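Local coordinates for ABC transporter sugar binding protein (Xanthomonas axonopodis pv. citri, PDB 3UOR) that probably binds maltose or a related sugar in the periplasm and delivers it to an ABC transporter for uptake, at residues D101-M106 / V306-S310; T92-E96 / K373-E378; F148-L153 / F254-A260. One frame throughout, in Å; residues are numbered along the deposited sequence.

Contact 1: D101-M106 / V306-S310; sequences DTLEPM and VIFKS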
ATOM      1  N   ASP A 101      -3.854  15.884  17.204  1.00 62.24           N
ATOM      2  CA  ASP A 101      -5.247  16.221  17.516  1.00 60.60           C
ATOM      3  C   ASP A 101      -5.936  17.102  16.457  1.00 56.44           C
ATOM      4  O   ASP A 101      -6.701  18.004  16.789  1.00 58.75           O
ATOM      5  CB  ASP A 101      -5.353  16.862  18.914  1.00 63.90           C
ATOM      6  CG  ASP A 101      -6.795  16.981  19.403  1.00 72.15           C
ATOM      7  OD1 ASP A 101      -7.604  16.059  19.142  1.00 67.16           O
ATOM      8  OD2 ASP A 101      -7.122  18.000  20.059  1.00 78.13           O
ATOM      9  N   THR A 102      -5.696  16.829  15.180  1.00 55.93           N
ATOM     10  CA  THR A 102      -6.361  17.587  14.123  1.00 53.75           C
ATOM     11  C   THR A 102      -7.535  16.827  13.514  1.00 50.17           C
ATOM     12  O   THR A 102      -8.268  17.356  12.669  1.00 47.40           O
ATOM     13  CB  THR A 102      -5.399  17.891  12.970  1.00 59.38           C
ATOM     14  OG1 THR A 102      -4.984  16.655  12.355  1.00 54.82           O
ATOM     15  CG2 THR A 102      -4.184  18.661  13.477  1.00 57.21           C
ATOM     16  N   LEU A 103      -7.704  15.573  13.903  1.00 45.49           N
ATOM     17  CA  LEU A 103      -8.619  14.726  13.149  1.00 41.34           C
ATOM     18  C   LEU A 103      -9.895  14.451  13.931  1.00 47.74           C
ATOM     19  O   LEU A 103      -9.850  14.106  15.117  1.00 45.97           O
ATOM     20  CB  LEU A 103      -7.958  13.398  12.774  1.00 38.57           C
ATOM     21  CG  LEU A 103      -6.741  13.424  11.855  1.00 40.96           C
ATOM     22  CD1 LEU A 103      -6.258  12.006  11.598  1.00 35.38           C
ATOM     23  CD2 LEU A 103      -7.061  14.125  10.545  1.00 40.52           C
ATOM     24  N   GLU A 104     -11.027  14.585  13.252  1.00 42.15           N
ATOM     25  CA  GLU A 104     -12.315  14.311  13.862  1.00 42.49           C
ATOM     26  C   GLU A 104     -12.494  12.813  14.055  1.00 45.80           C
ATOM     27  O   GLU A 104     -12.349  12.051  13.098  1.00 44.53           O
ATOM     28  CB  GLU A 104     -13.422  14.836  12.953  1.00 43.70           C
ATOM     29  CG  GLU A 104     -14.817  14.511  13.440  1.00 45.01           C
ATOM     30  CD  GLU A 104     -15.283  15.460  14.536  1.00 50.20           C
ATOM     31  OE1 GLU A 104     -14.566  16.439  14.840  1.00 48.61           O
ATOM     32  OE2 GLU A 104     -16.373  15.222  15.081  1.00 54.08           O
ATOM     33  N   PRO A 105     -12.823  12.379  15.284  1.00 40.82           N
ATOM     34  CA  PRO A 105     -13.133  10.957  15.491  1.00 43.04           C
ATOM     35  C   PRO A 105     -14.286  10.541  14.586  1.00 50.76           C
ATOM     36  O   PRO A 105     -15.289  11.244  14.518  1.00 52.03           O
ATOM     37  CB  PRO A 105     -13.574  10.899  16.954  1.00 37.12           C
ATOM     38  CG  PRO A 105     -12.920  12.125  17.593  1.00 41.62           C
ATOM     39  CD  PRO A 105     -12.957  13.170  16.519  1.00 38.99           C
ATOM     40  N   MET A 106     -14.143   9.410  13.907  1.00 46.86           N
ATOM     41  CA  MET A 106     -15.085   9.023  12.882  1.00 41.85           C
ATOM     42  C   MET A 106     -16.119   8.019  13.353  1.00 44.31           C
ATOM     43  O   MET A 106     -17.126   7.824  12.686  1.00 45.45           O
ATOM     44  CB  MET A 106     -14.352   8.438  11.681  1.00 37.71           C
ATOM     45  CG  MET A 106     -13.615   9.461  10.854  1.00 44.95           C
ATOM     46  SD  MET A 106     -14.784  10.510   9.988  1.00 52.95           S
ATOM     47  CE  MET A 106     -14.634  11.919  11.014  1.00 41.66           C
ATOM     48  N   VAL A 306     -10.457  11.866   5.748  1.00 32.38           N
ATOM     49  CA  VAL A 306     -10.646  12.379   7.104  1.00 30.91           C
ATOM     50  C   VAL A 306     -11.399  13.701   7.084  1.00 39.02           C
ATOM     51  O   VAL A 306     -11.447  14.395   6.065  1.00 45.35           O
ATOM     52  CB  VAL A 306      -9.292  12.662   7.798  1.00 39.16           C
ATOM     53  CG1 VAL A 306      -8.443  11.417   7.830  1.00 32.00           C
ATOM     54  CG2 VAL A 306      -8.562  13.773   7.065  1.00 38.74           C
ATOM     55  N   ILE A 307     -11.994  14.033   8.220  1.00 35.69           N
ATOM     56  CA  ILE A 307     -12.601  15.337   8.424  1.00 41.00           C
ATOM     57  C   ILE A 307     -11.717  16.040   9.456  1.00 50.02           C
ATOM     58  O   ILE A 307     -11.454  15.498  10.537  1.00 49.20           O
ATOM     59  CB  ILE A 307     -14.042  15.199   8.959  1.00 41.82           C
ATOM     60  CG1 ILE A 307     -14.916  14.406   7.979  1.00 38.43           C
ATOM     61  CG2 ILE A 307     -14.656  16.567   9.236  1.00 42.66           C
ATOM     62  CD1 ILE A 307     -16.371  14.267   8.430  1.00 35.84           C
ATOM     63  N   PHE A 308     -11.205  17.216   9.121  1.00 46.92           N
ATOM     64  CA  PHE A 308     -10.434  17.962  10.112  1.00 49.00           C
ATOM     65  C   PHE A 308     -11.378  18.555  11.154  1.00 52.81           C
ATOM     66  O   PHE A 308     -12.462  19.041  10.817  1.00 60.64           O
ATOM     67  CB  PHE A 308      -9.593  19.041   9.453  1.00 48.82           C
ATOM     68  CG  PHE A 308      -8.437  18.498   8.671  1.00 40.24           C
ATOM     69  CD1 PHE A 308      -8.399  18.611   7.293  1.00 47.19           C
ATOM     70  CD2 PHE A 308      -7.410  17.843   9.312  1.00 39.88           C
ATOM     71  CE1 PHE A 308      -7.341  18.101   6.565  1.00 39.46           C
ATOM     72  CE2 PHE A 308      -6.340  17.320   8.596  1.00 37.54           C
ATOM     73  CZ  PHE A 308      -6.307  17.452   7.219  1.00 39.59           C
ATOM     74  N   LYS A 309     -10.989  18.501  12.422  1.00 54.04           N
ATOM     75  CA  LYS A 309     -11.927  18.884  13.472  1.00 58.16           C
ATOM     76  C   LYS A 309     -12.139  20.391  13.589  1.00 59.71           C
ATOM     77  O   LYS A 309     -13.026  20.839  14.315  1.00 67.98           O
ATOM     78  CB  LYS A 309     -11.591  18.220  14.816  1.00 64.40           C
ATOM     79  CG  LYS A 309     -10.392  18.749  15.522  1.00 71.30           C
ATOM     80  CD  LYS A 309      -9.865  17.720  16.503  1.00 77.48           C
ATOM     81  CE  LYS A 309     -10.853  17.424  17.607  1.00 75.16           C
ATOM     82  NZ  LYS A 309     -10.299  16.377  18.521  1.00 80.22           N
ATOM     83  N   SER A 310     -11.359  21.167  12.841  1.00 58.85           N
ATOM     84  CA  SER A 310     -11.584  22.615  12.740  1.00 65.02           C
ATOM     85  C   SER A 310     -12.671  23.002  11.721  1.00 67.06           C
ATOM     86  O   SER A 310     -13.012  24.177  11.588  1.00 70.01           O
ATOM     87  CB  SER A 310     -10.277  23.342  12.404  1.00 66.72           C
ATOM     88  OG  SER A 310      -9.729  22.891  11.172  1.00 65.61           O
TER
HETATM   89  O   HOH W   1      -8.565  20.522  12.739  1.00 68.89           O
HETATM   90  O   HOH W   2     -11.255  12.082  10.546  1.00 28.43           O
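L103 and F308 face each other through a single backbone bridge, CA to CA 4.8 Å, with the two segments running 122° apart end to end. The bridge lies at the end region of strand 303-307, in the mixed sheet of this periplasmic-binding-protein fold, where it meets the loop after helix 94-99. Two bonds define the bridge: E104 N gives to I307 O at 2.9 Å, nearly in line with the carbonyl, while K309 N reaches T102 O at 3.0 Å from above the carbonyl plane. The same T102 O sits at the edge of the F308 ring, near its plane. The CD2 methyl of L103 rests against both V306 and F308, 3.8 Å from V306 CG2 and equally far from F308 CE2. The M106 chain, bent at chi2 and chi3, brings CE to 3.9 Å from I307 CD1. E104 OE1 lies alongside K309 CB and makes its salt bridge to K314. With K309 CG lodged between backbone N and carbonyl carbon (chi1 73°), the lysine passes along D101 O and turns at chi3. Its NZ then forms a salt bridge with D101 OD1 at 2.8 Å, on the syn side but 29° out of the carboxylate plane.

Contact 2: T92-E96 / K373-E378; sequences TWLPE and KVLEWE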
ATOM      1  N   THR A  92      -0.434   6.178   6.229  1.00 39.36           N
ATOM      2  CA  THR A  92       0.659   6.166   7.203  1.00 46.69           C
ATOM      3  C   THR A  92       0.828   7.556   7.828  1.00 45.11           C
ATOM      4  O   THR A  92       1.552   7.725   8.805  1.00 46.05           O
ATOM      5  CB  THR A  92       2.011   5.662   6.615  1.00 50.47           C
ATOM      6  OG1 THR A  92       2.347   6.424   5.464  1.00 48.23           O
ATOM      7  CG2 THR A  92       1.922   4.200   6.220  1.00 55.91           C
ATOM      8  N   TRP A  93       0.137   8.540   7.261  1.00 39.33           N
ATOM      9  CA  TRP A  93       0.105   9.889   7.810  1.00 36.75           C
ATOM     10  C   TRP A  93      -0.892  10.044   8.956  1.00 40.80           C
ATOM     11  O   TRP A  93      -0.794  10.983   9.726  1.00 44.55           O
ATOM     12  CB  TRP A  93      -0.245  10.904   6.721  1.00 39.10           C
ATOM     13  CG  TRP A  93       0.792  11.033   5.673  1.00 47.03           C
ATOM     14  CD1 TRP A  93       1.921  10.281   5.545  1.00 53.78           C
ATOM     15  CD2 TRP A  93       0.809  11.973   4.594  1.00 50.36           C
ATOM     16  NE1 TRP A  93       2.639  10.692   4.451  1.00 52.62           N
ATOM     17  CE2 TRP A  93       1.979  11.732   3.853  1.00 54.72           C
ATOM     18  CE3 TRP A  93      -0.047  12.993   4.187  1.00 58.50           C
ATOM     19  CZ2 TRP A  93       2.310  12.470   2.731  1.00 58.30           C
ATOM     20  CZ3 TRP A  93       0.282  13.723   3.076  1.00 63.67           C
ATOM     21  CH2 TRP A  93       1.452  13.463   2.360  1.00 66.58           C
ATOM     22  N   LEU A  94      -1.865   9.145   9.059  1.00 43.48           N
ATOM     23  CA  LEU A  94      -2.912   9.271  10.087  1.00 34.84           C
ATOM     24  C   LEU A  94      -2.377   9.430  11.511  1.00 43.53           C
ATOM     25  O   LEU A  94      -2.836  10.311  12.237  1.00 47.72           O
ATOM     26  CB  LEU A  94      -3.860   8.074  10.048  1.00 42.07           C
ATOM     27  CG  LEU A  94      -5.291   8.286   9.585  1.00 49.41           C
ATOM     28  CD1 LEU A  94      -5.311   9.012   8.262  1.00 45.47           C
ATOM     29  CD2 LEU A  94      -5.972   6.944   9.469  1.00 56.67           C
ATOM     30  N   PRO A  95      -1.431   8.562  11.930  1.00 35.61           N
ATOM     31  CA  PRO A  95      -0.992   8.625  13.327  1.00 40.39           C
ATOM     32  C   PRO A  95      -0.463  10.004  13.678  1.00 43.86           C
ATOM     33  O   PRO A  95      -0.711  10.497  14.769  1.00 56.17           O
ATOM     34  CB  PRO A  95       0.127   7.590  13.383  1.00 43.47           C
ATOM     35  CG  PRO A  95      -0.256   6.593  12.366  1.00 37.28           C
ATOM     36  CD  PRO A  95      -0.821   7.416  11.232  1.00 36.94           C
ATOM     37  N   GLU A  96       0.236  10.636  12.748  1.00 49.02           N
ATOM     38  CA  GLU A  96       0.749  11.970  12.989  1.00 51.44           C
ATOM     39  C   GLU A  96      -0.364  12.997  13.149  1.00 49.36           C
ATOM     40  O   GLU A  96      -0.387  13.741  14.132  1.00 52.53           O
ATOM     41  CB  GLU A  96       1.710  12.407  11.884  1.00 51.66           C
ATOM     42  CG  GLU A  96       2.247  13.822  12.116  1.00 64.49           C
ATOM     43  CD  GLU A  96       3.366  14.192  11.162  1.00 71.71           C
ATOM     44  OE1 GLU A  96       3.738  13.344  10.319  1.00 76.68           O
ATOM     45  OE2 GLU A  96       3.877  15.328  11.260  1.00 74.17           O
ATOM     46  N   LYS A 373       1.726   1.739  13.932  1.00 44.27           N
ATOM     47  CA  LYS A 373       1.156   3.074  13.770  1.00 47.91           C
ATOM     48  C   LYS A 373       1.920   4.148  14.533  1.00 53.19           C
ATOM     49  O   LYS A 373       1.366   4.806  15.412  1.00 63.85           O
ATOM     50  CB  LYS A 373      -0.318   3.105  14.176  1.00 42.88           C
ATOM     51  CG  LYS A 373      -1.261   2.445  13.193  1.00 52.85           C
ATOM     52  CD  LYS A 373      -1.777   1.166  13.808  1.00 61.47           C
ATOM     53  CE  LYS A 373      -3.099   0.746  13.214  1.00 43.48           C
ATOM     54  NZ  LYS A 373      -4.011   0.423  14.341  1.00 43.25           N
ATOM     55  N   VAL A 374       3.188   4.322  14.180  1.00 40.21           N
ATOM     56  CA  VAL A 374       3.994   5.397  14.742  1.00 34.30           C
ATOM     57  C   VAL A 374       4.298   6.450  13.696  1.00 34.87           C
ATOM     58  O   VAL A 374       4.518   6.173  12.517  1.00 36.50           O
ATOM     59  CB  VAL A 374       5.299   4.875  15.336  1.00 35.36           C
ATOM     60  CG1 VAL A 374       4.990   3.893  16.457  1.00 36.68           C
ATOM     61  CG2 VAL A 374       6.160   4.207  14.250  1.00 30.73           C
ATOM     62  N   LEU A 375       4.271   7.682  14.155  1.00 38.24           N
ATOM     63  CA  LEU A 375       4.600   8.851  13.370  1.00 37.52           C
ATOM     64  C   LEU A 375       5.934   8.672  12.603  1.00 39.95           C
ATOM     65  O   LEU A 375       6.065   9.088  11.451  1.00 37.56           O
ATOM     66  CB  LEU A 375       4.662  10.008  14.362  1.00 37.58           C
ATOM     67  CG  LEU A 375       5.015  11.409  13.999  1.00 56.11           C
ATOM     68  CD1 LEU A 375       4.423  12.280  15.088  1.00 60.79           C
ATOM     69  CD2 LEU A 375       6.520  11.504  13.942  1.00 59.86           C
ATOM     70  N   GLU A 376       6.904   8.002  13.214  1.00 30.81           N
ATOM     71  CA  GLU A 376       8.214   7.855  12.571  1.00 41.25           C
ATOM     72  C   GLU A 376       8.359   6.653  11.626  1.00 41.22           C
ATOM     73  O   GLU A 376       9.468   6.334  11.161  1.00 34.24           O
ATOM     74  CB  GLU A 376       9.350   7.932  13.600  1.00 39.78           C
ATOM     75  CG  GLU A 376       9.081   7.283  14.933  1.00 47.18           C
ATOM     76  CD  GLU A 376       8.148   8.082  15.864  1.00 43.24           C
ATOM     77  OE1 GLU A 376       8.545   9.110  16.455  1.00 37.59           O
ATOM     78  OE2 GLU A 376       7.008   7.635  16.044  1.00 44.30           O
ATOM     79  N   TRP A 377       7.235   6.017  11.307  1.00 30.37           N
ATOM     80  CA  TRP A 377       7.256   4.839  10.436  1.00 30.47           C
ATOM     81  C   TRP A 377       7.929   5.073   9.071  1.00 34.77           C
ATOM     82  O   TRP A 377       8.703   4.249   8.618  1.00 31.76           O
ATOM     83  CB  TRP A 377       5.853   4.220  10.235  1.00 27.67           C
ATOM     84  CG  TRP A 377       5.972   2.984   9.427  1.00 25.48           C
ATOM     85  CD1 TRP A 377       5.583   2.803   8.126  1.00 23.41           C
ATOM     86  CD2 TRP A 377       6.622   1.773   9.827  1.00 24.02           C
ATOM     87  NE1 TRP A 377       5.910   1.531   7.718  1.00 23.34           N
ATOM     88  CE2 TRP A 377       6.564   0.890   8.743  1.00 23.55           C
ATOM     89  CE3 TRP A 377       7.220   1.343  11.015  1.00 24.50           C
ATOM     90  CZ2 TRP A 377       7.083  -0.402   8.808  1.00 28.32           C
ATOM     91  CZ3 TRP A 377       7.730   0.085  11.081  1.00 25.87           C
ATOM     92  CH2 TRP A 377       7.662  -0.787   9.986  1.00 33.22           C
ATOM     93  N   GLU A 378       7.647   6.180   8.409  1.00 31.81           N
ATOM     94  CA  GLU A 378       8.271   6.400   7.108  1.00 40.01           C
ATOM     95  C   GLU A 378       9.794   6.484   7.194  1.00 37.75           C
ATOM     96  O   GLU A 378      10.482   5.916   6.358  1.00 41.37           O
ATOM     97  CB  GLU A 378       7.716   7.643   6.422  1.00 46.69           C
ATOM     98  CG  GLU A 378       6.395   7.373   5.713  1.00 71.73           C
ATOM     99  CD  GLU A 378       5.993   8.500   4.768  1.00 89.51           C
ATOM    100  OE1 GLU A 378       5.724   9.626   5.245  1.00 85.03           O
ATOM    101  OE2 GLU A 378       5.946   8.252   3.541  1.00 99.45           O
TER
HETATM  102  O   HOH W   3       2.682   5.759  10.418  1.00 45.58           O
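T92 meets the 373-378 segment by its side chain and, through a water, by its carbonyl. Its CG2 lies 4.4 Å from W377 CD1, oblique to the indole, and its OG1 lies beside the E378 chain, which it crosses at about a right angle. A water lies 2.8 Å from both T92 O and V374 O and can link the two backbones. W93 starts away from the partner segment, but its indole swings back until NE1 makes a weak bond to E378 OE1, 3.4 Å long and bent to 136° at the hydrogen. The carboxylate oxygen lies near the indole plane, at the ring edge, although the two planes are 53° apart. H71 of helix 67-79 packs edge-to-face with the same indole. The contact joins the first turn of helix 94-99 to the start of helix 377-394, whose N-cap position is E376; a type I turn from V374 to W377, closed by W377 N to V374 O, leads the chain into that helix. P95 lays its ring against K373, just before the turn, with CB 3.7 Å from K373 O and CG 3.9 Å from K373 CB. Last comes E96: with CG anti to the backbone N (chi1 179°) and the chain extended, its methylene CG lies 4.0 Å from L375 CD1 while OE1 is hydrogen-bonded to H71 NE2.

Contact 3: F148-L153 / F254-A260; sequences FYRKDL and FFNGYYA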
ATOM      1  N   PHE A 148       2.773  -9.495 -10.768  1.00 32.06           N
ATOM      2  CA  PHE A 148       2.400  -9.517 -12.176  1.00 29.87           C
ATOM      3  C   PHE A 148       3.288 -10.575 -12.795  1.00 35.77           C
ATOM      4  O   PHE A 148       4.466 -10.639 -12.468  1.00 36.05           O
ATOM      5  CB  PHE A 148       2.687  -8.154 -12.832  1.00 31.43           C
ATOM      6  CG  PHE A 148       1.736  -7.080 -12.415  1.00 34.80           C
ATOM      7  CD1 PHE A 148       0.727  -6.653 -13.273  1.00 35.09           C
ATOM      8  CD2 PHE A 148       1.816  -6.521 -11.162  1.00 28.49           C
ATOM      9  CE1 PHE A 148      -0.171  -5.667 -12.884  1.00 39.50           C
ATOM     10  CE2 PHE A 148       0.905  -5.538 -10.765  1.00 32.78           C
ATOM     11  CZ  PHE A 148      -0.081  -5.111 -11.629  1.00 32.06           C
ATOM     12  N   TYR A 149       2.742 -11.402 -13.685  1.00 32.91           N
ATOM     13  CA  TYR A 149       3.514 -12.503 -14.245  1.00 30.27           C
ATOM     14  C   TYR A 149       3.212 -12.788 -15.700  1.00 37.25           C
ATOM     15  O   TYR A 149       2.092 -12.562 -16.163  1.00 37.78           O
ATOM     16  CB  TYR A 149       3.329 -13.786 -13.432  1.00 31.75           C
ATOM     17  CG  TYR A 149       1.958 -14.406 -13.524  1.00 35.72           C
ATOM     18  CD1 TYR A 149       0.878 -13.881 -12.805  1.00 32.30           C
ATOM     19  CD2 TYR A 149       1.739 -15.522 -14.324  1.00 36.32           C
ATOM     20  CE1 TYR A 149      -0.396 -14.459 -12.883  1.00 37.67           C
ATOM     21  CE2 TYR A 149       0.477 -16.111 -14.409  1.00 39.88           C
ATOM     22  CZ  TYR A 149      -0.584 -15.578 -13.688  1.00 38.88           C
ATOM     23  OH  TYR A 149      -1.813 -16.177 -13.767  1.00 38.89           O
ATOM     24  N   ARG A 150       4.231 -13.281 -16.408  1.00 32.99           N
ATOM     25  CA  ARG A 150       4.084 -13.767 -17.775  1.00 39.02           C
ATOM     26  C   ARG A 150       3.630 -15.223 -17.751  1.00 39.92           C
ATOM     27  O   ARG A 150       4.390 -16.112 -17.350  1.00 36.59           O
ATOM     28  CB  ARG A 150       5.406 -13.644 -18.530  1.00 34.00           C
ATOM     29  CG  ARG A 150       5.848 -12.194 -18.788  1.00 34.11           C
ATOM     30  CD  ARG A 150       5.312 -11.687 -20.118  1.00 37.40           C
ATOM     31  NE  ARG A 150       5.624 -12.610 -21.225  1.00 40.04           N
ATOM     32  CZ  ARG A 150       6.730 -12.542 -21.968  1.00 49.04           C
ATOM     33  NH1 ARG A 150       7.633 -11.598 -21.737  1.00 55.81           N
ATOM     34  NH2 ARG A 150       6.932 -13.411 -22.951  1.00 42.65           N
ATOM     35  N   LYS A 151       2.383 -15.458 -18.162  1.00 33.94           N
ATOM     36  CA  LYS A 151       1.801 -16.798 -18.174  1.00 36.78           C
ATOM     37  C   LYS A 151       2.576 -17.751 -19.075  1.00 40.69           C
ATOM     38  O   LYS A 151       2.867 -18.888 -18.696  1.00 41.65           O
ATOM     39  CB  LYS A 151       0.343 -16.751 -18.630  1.00 36.92           C
ATOM     40  CG  LYS A 151      -0.578 -16.023 -17.679  1.00 52.88           C
ATOM     41  CD  LYS A 151      -2.026 -16.052 -18.170  1.00 64.48           C
ATOM     42  CE  LYS A 151      -2.941 -15.270 -17.220  1.00 72.27           C
ATOM     43  NZ  LYS A 151      -4.338 -15.138 -17.722  1.00 74.43           N
ATOM     44  N   ASP A 152       2.891 -17.283 -20.275  1.00 41.48           N
ATOM     45  CA  ASP A 152       3.673 -18.074 -21.214  1.00 42.38           C
ATOM     46  C   ASP A 152       5.027 -18.472 -20.614  1.00 46.06           C
ATOM     47  O   ASP A 152       5.396 -19.641 -20.643  1.00 48.34           O
ATOM     48  CB  ASP A 152       3.841 -17.319 -22.536  1.00 47.73           C
ATOM     49  CG  ASP A 152       4.422 -15.923 -22.350  1.00 60.68           C
ATOM     50  OD1 ASP A 152       4.387 -15.406 -21.218  1.00 60.18           O
ATOM     51  OD2 ASP A 152       4.909 -15.336 -23.342  1.00 66.94           O
ATOM     52  N   LEU A 153       5.756 -17.517 -20.043  1.00 48.05           N
ATOM     53  CA  LEU A 153       7.060 -17.833 -19.444  1.00 39.46           C
ATOM     54  C   LEU A 153       6.920 -18.808 -18.270  1.00 40.89           C
ATOM     55  O   LEU A 153       7.775 -19.661 -18.055  1.00 40.06           O
ATOM     56  CB  LEU A 153       7.786 -16.557 -19.006  1.00 34.71           C
ATOM     57  CG  LEU A 153       8.736 -15.877 -20.006  1.00 49.46           C
ATOM     58  CD1 LEU A 153       8.112 -15.773 -21.378  1.00 62.43           C
ATOM     59  CD2 LEU A 153       9.211 -14.491 -19.526  1.00 32.63           C
ATOM     60  N   PHE A 254       9.336  -6.396 -19.109  1.00 46.70           N
ATOM     61  CA  PHE A 254       8.442  -7.487 -18.733  1.00 41.62           C
ATOM     62  C   PHE A 254       7.969  -8.227 -19.981  1.00 46.34           C
ATOM     63  O   PHE A 254       8.103  -9.453 -20.075  1.00 42.34           O
ATOM     64  CB  PHE A 254       7.266  -6.916 -17.939  1.00 37.89           C
ATOM     65  CG  PHE A 254       6.196  -7.917 -17.572  1.00 42.67           C
ATOM     66  CD1 PHE A 254       6.273  -8.641 -16.396  1.00 41.89           C
ATOM     67  CD2 PHE A 254       5.064  -8.065 -18.364  1.00 46.40           C
ATOM     68  CE1 PHE A 254       5.249  -9.525 -16.034  1.00 39.65           C
ATOM     69  CE2 PHE A 254       4.043  -8.952 -18.015  1.00 37.24           C
ATOM     70  CZ  PHE A 254       4.132  -9.677 -16.852  1.00 35.32           C
ATOM     71  N   PHE A 255       7.441  -7.483 -20.952  1.00 45.33           N
ATOM     72  CA  PHE A 255       6.953  -8.091 -22.193  1.00 49.54           C
ATOM     73  C   PHE A 255       8.099  -8.552 -23.116  1.00 56.65           C
ATOM     74  O   PHE A 255       7.887  -9.318 -24.057  1.00 56.57           O
ATOM     75  CB  PHE A 255       6.013  -7.136 -22.932  1.00 44.69           C
ATOM     76  CG  PHE A 255       4.683  -6.945 -22.249  1.00 48.48           C
ATOM     77  CD1 PHE A 255       3.886  -8.030 -21.947  1.00 48.02           C
ATOM     78  CD2 PHE A 255       4.228  -5.683 -21.932  1.00 51.00           C
ATOM     79  CE1 PHE A 255       2.667  -7.862 -21.320  1.00 47.16           C
ATOM     80  CE2 PHE A 255       3.006  -5.508 -21.314  1.00 51.40           C
ATOM     81  CZ  PHE A 255       2.227  -6.598 -21.010  1.00 43.87           C
ATOM     82  N   ASN A 256       9.308  -8.086 -22.829  1.00 48.05           N
ATOM     83  CA  ASN A 256      10.493  -8.542 -23.539  1.00 59.50           C
ATOM     84  C   ASN A 256      11.077  -9.800 -22.925  1.00 56.97           C
ATOM     85  O   ASN A 256      11.973 -10.405 -23.500  1.00 52.55           O
ATOM     86  CB  ASN A 256      11.558  -7.445 -23.580  1.00 66.83           C
ATOM     87  CG  ASN A 256      11.349  -6.478 -24.727  1.00 82.90           C
ATOM     88  OD1 ASN A 256      10.718  -6.822 -25.732  1.00 89.28           O
ATOM     89  ND2 ASN A 256      11.877  -5.260 -24.587  1.00 86.12           N
ATOM     90  N   GLY A 257      10.583 -10.190 -21.754  1.00 48.12           N
ATOM     91  CA  GLY A 257      11.027 -11.424 -21.136  1.00 46.48           C
ATOM     92  C   GLY A 257      12.311 -11.309 -20.321  1.00 49.32           C
ATOM     93  O   GLY A 257      12.879 -12.326 -19.923  1.00 52.91           O
ATOM     94  N   TYR A 258      12.764 -10.086 -20.057  1.00 42.91           N
ATOM     95  CA  TYR A 258      13.931  -9.868 -19.191  1.00 50.31           C
ATOM     96  C   TYR A 258      13.702 -10.445 -17.788  1.00 51.90           C
ATOM     97  O   TYR A 258      14.645 -10.829 -17.099  1.00 51.06           O
ATOM     98  CB  TYR A 258      14.284  -8.372 -19.108  1.00 58.07           C
ATOM     99  CG  TYR A 258      15.547  -8.042 -18.309  1.00 68.31           C
ATOM    100  CD1 TYR A 258      16.722  -8.771 -18.477  1.00 77.09           C
ATOM    101  CD2 TYR A 258      15.570  -6.974 -17.417  1.00 72.25           C
ATOM    102  CE1 TYR A 258      17.879  -8.457 -17.756  1.00 79.07           C
ATOM    103  CE2 TYR A 258      16.724  -6.650 -16.695  1.00 69.98           C
ATOM    104  CZ  TYR A 258      17.867  -7.395 -16.867  1.00 80.28           C
ATOM    105  OH  TYR A 258      18.997  -7.065 -16.149  1.00 87.38           O
ATOM    106  N   TYR A 259      12.441 -10.499 -17.369  1.00 53.75           N
ATOM    107  CA  TYR A 259      12.069 -11.153 -16.120  1.00 41.91           C
ATOM    108  C   TYR A 259      10.619 -11.593 -16.218  1.00 43.69           C
ATOM    109  O   TYR A 259       9.815 -10.923 -16.863  1.00 46.74           O
ATOM    110  CB  TYR A 259      12.276 -10.217 -14.916  1.00 45.22           C
ATOM    111  CG  TYR A 259      11.882  -8.780 -15.169  1.00 44.81           C
ATOM    112  CD1 TYR A 259      12.836  -7.831 -15.519  1.00 45.51           C
ATOM    113  CD2 TYR A 259      10.562  -8.377 -15.068  1.00 41.79           C
ATOM    114  CE1 TYR A 259      12.488  -6.537 -15.758  1.00 48.52           C
ATOM    115  CE2 TYR A 259      10.197  -7.071 -15.313  1.00 46.33           C
ATOM    116  CZ  TYR A 259      11.166  -6.156 -15.659  1.00 50.67           C
ATOM    117  OH  TYR A 259      10.819  -4.845 -15.892  1.00 58.09           O
ATOM    118  N   ALA A 260      10.297 -12.712 -15.570  1.00 30.92           N
ATOM    119  CA  ALA A 260       8.969 -13.305 -15.639  1.00 27.84           C
ATOM    120  C   ALA A 260       7.951 -12.690 -14.668  1.00 36.45           C
ATOM    121  O   ALA A 260       6.742 -12.597 -14.989  1.00 36.57           O
ATOM    122  CB  ALA A 260       9.081 -14.806 -15.402  1.00 31.07           C
TER
HETATM  123  O   HOH W   4       9.516 -12.181 -24.490  1.00 56.45           O
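Hydrogen bonds from R150 do most of the joining of the two segments. Its backbone N gives to A260 O at 3.0 Å, in the carbonyl plane, where the end of strand 134-150 meets the corner at A260. Its NH1 meets F254 O at 2.8 Å on a lone pair, the acceptor 1° from the guanidinium plane. That carbonyl also receives G257 N, within the Schellman motif that ends helix 250-256. Ionic pairing comes from the arginine's own segment: D152 is gripped side-on, OD1 by NE and OD2 by NH2, the latter at 2.8 Å and nearly straight (174°). Apolar contacts add to these. Bends at chi2 and chi3 curl the arginine chain so that CG stands over one face of F254, 3.8 Å from the ring centroid, a CH-pi contact; the edge of that ring meets the 148-149 backbone, CZ 3.4 Å from Y149 C. L153 CD2 lies over the centre of the guanidinium, 3.9 Å above its plane, and 4.1 Å from A260 CB. In this largely buried setting the D152 carboxylate probably balances the arginine's charge and, with F254 O, fixes the guanidinium plane, linking helix 151-156 to the C-terminal end of helix 250-256.

Overall arrangement
From the N terminus the chain first lays down 92-96, then 101-106, the two joined through helix 94-99. It continues to 148-153, which returns to 254-260 and closes contact 3, the innermost loop. Segment 306-310 then closes contact 1 around it, and 373-378 closes contact 2 around both, so the three loops nest without crossing. Contacts 1 and 2 touch: L103 CD1 lies 3.9 Å from L94 O, and their centres are about 16 Å apart. Contact 3 lies on the opposite side of the chain's centre, about 45 Å from contact 1 between centres, yet both reach one sheet, whose strands 134-150 and 303-307 are neighbours. Contact 2 brings in helix 377-394, the first of the last three helices.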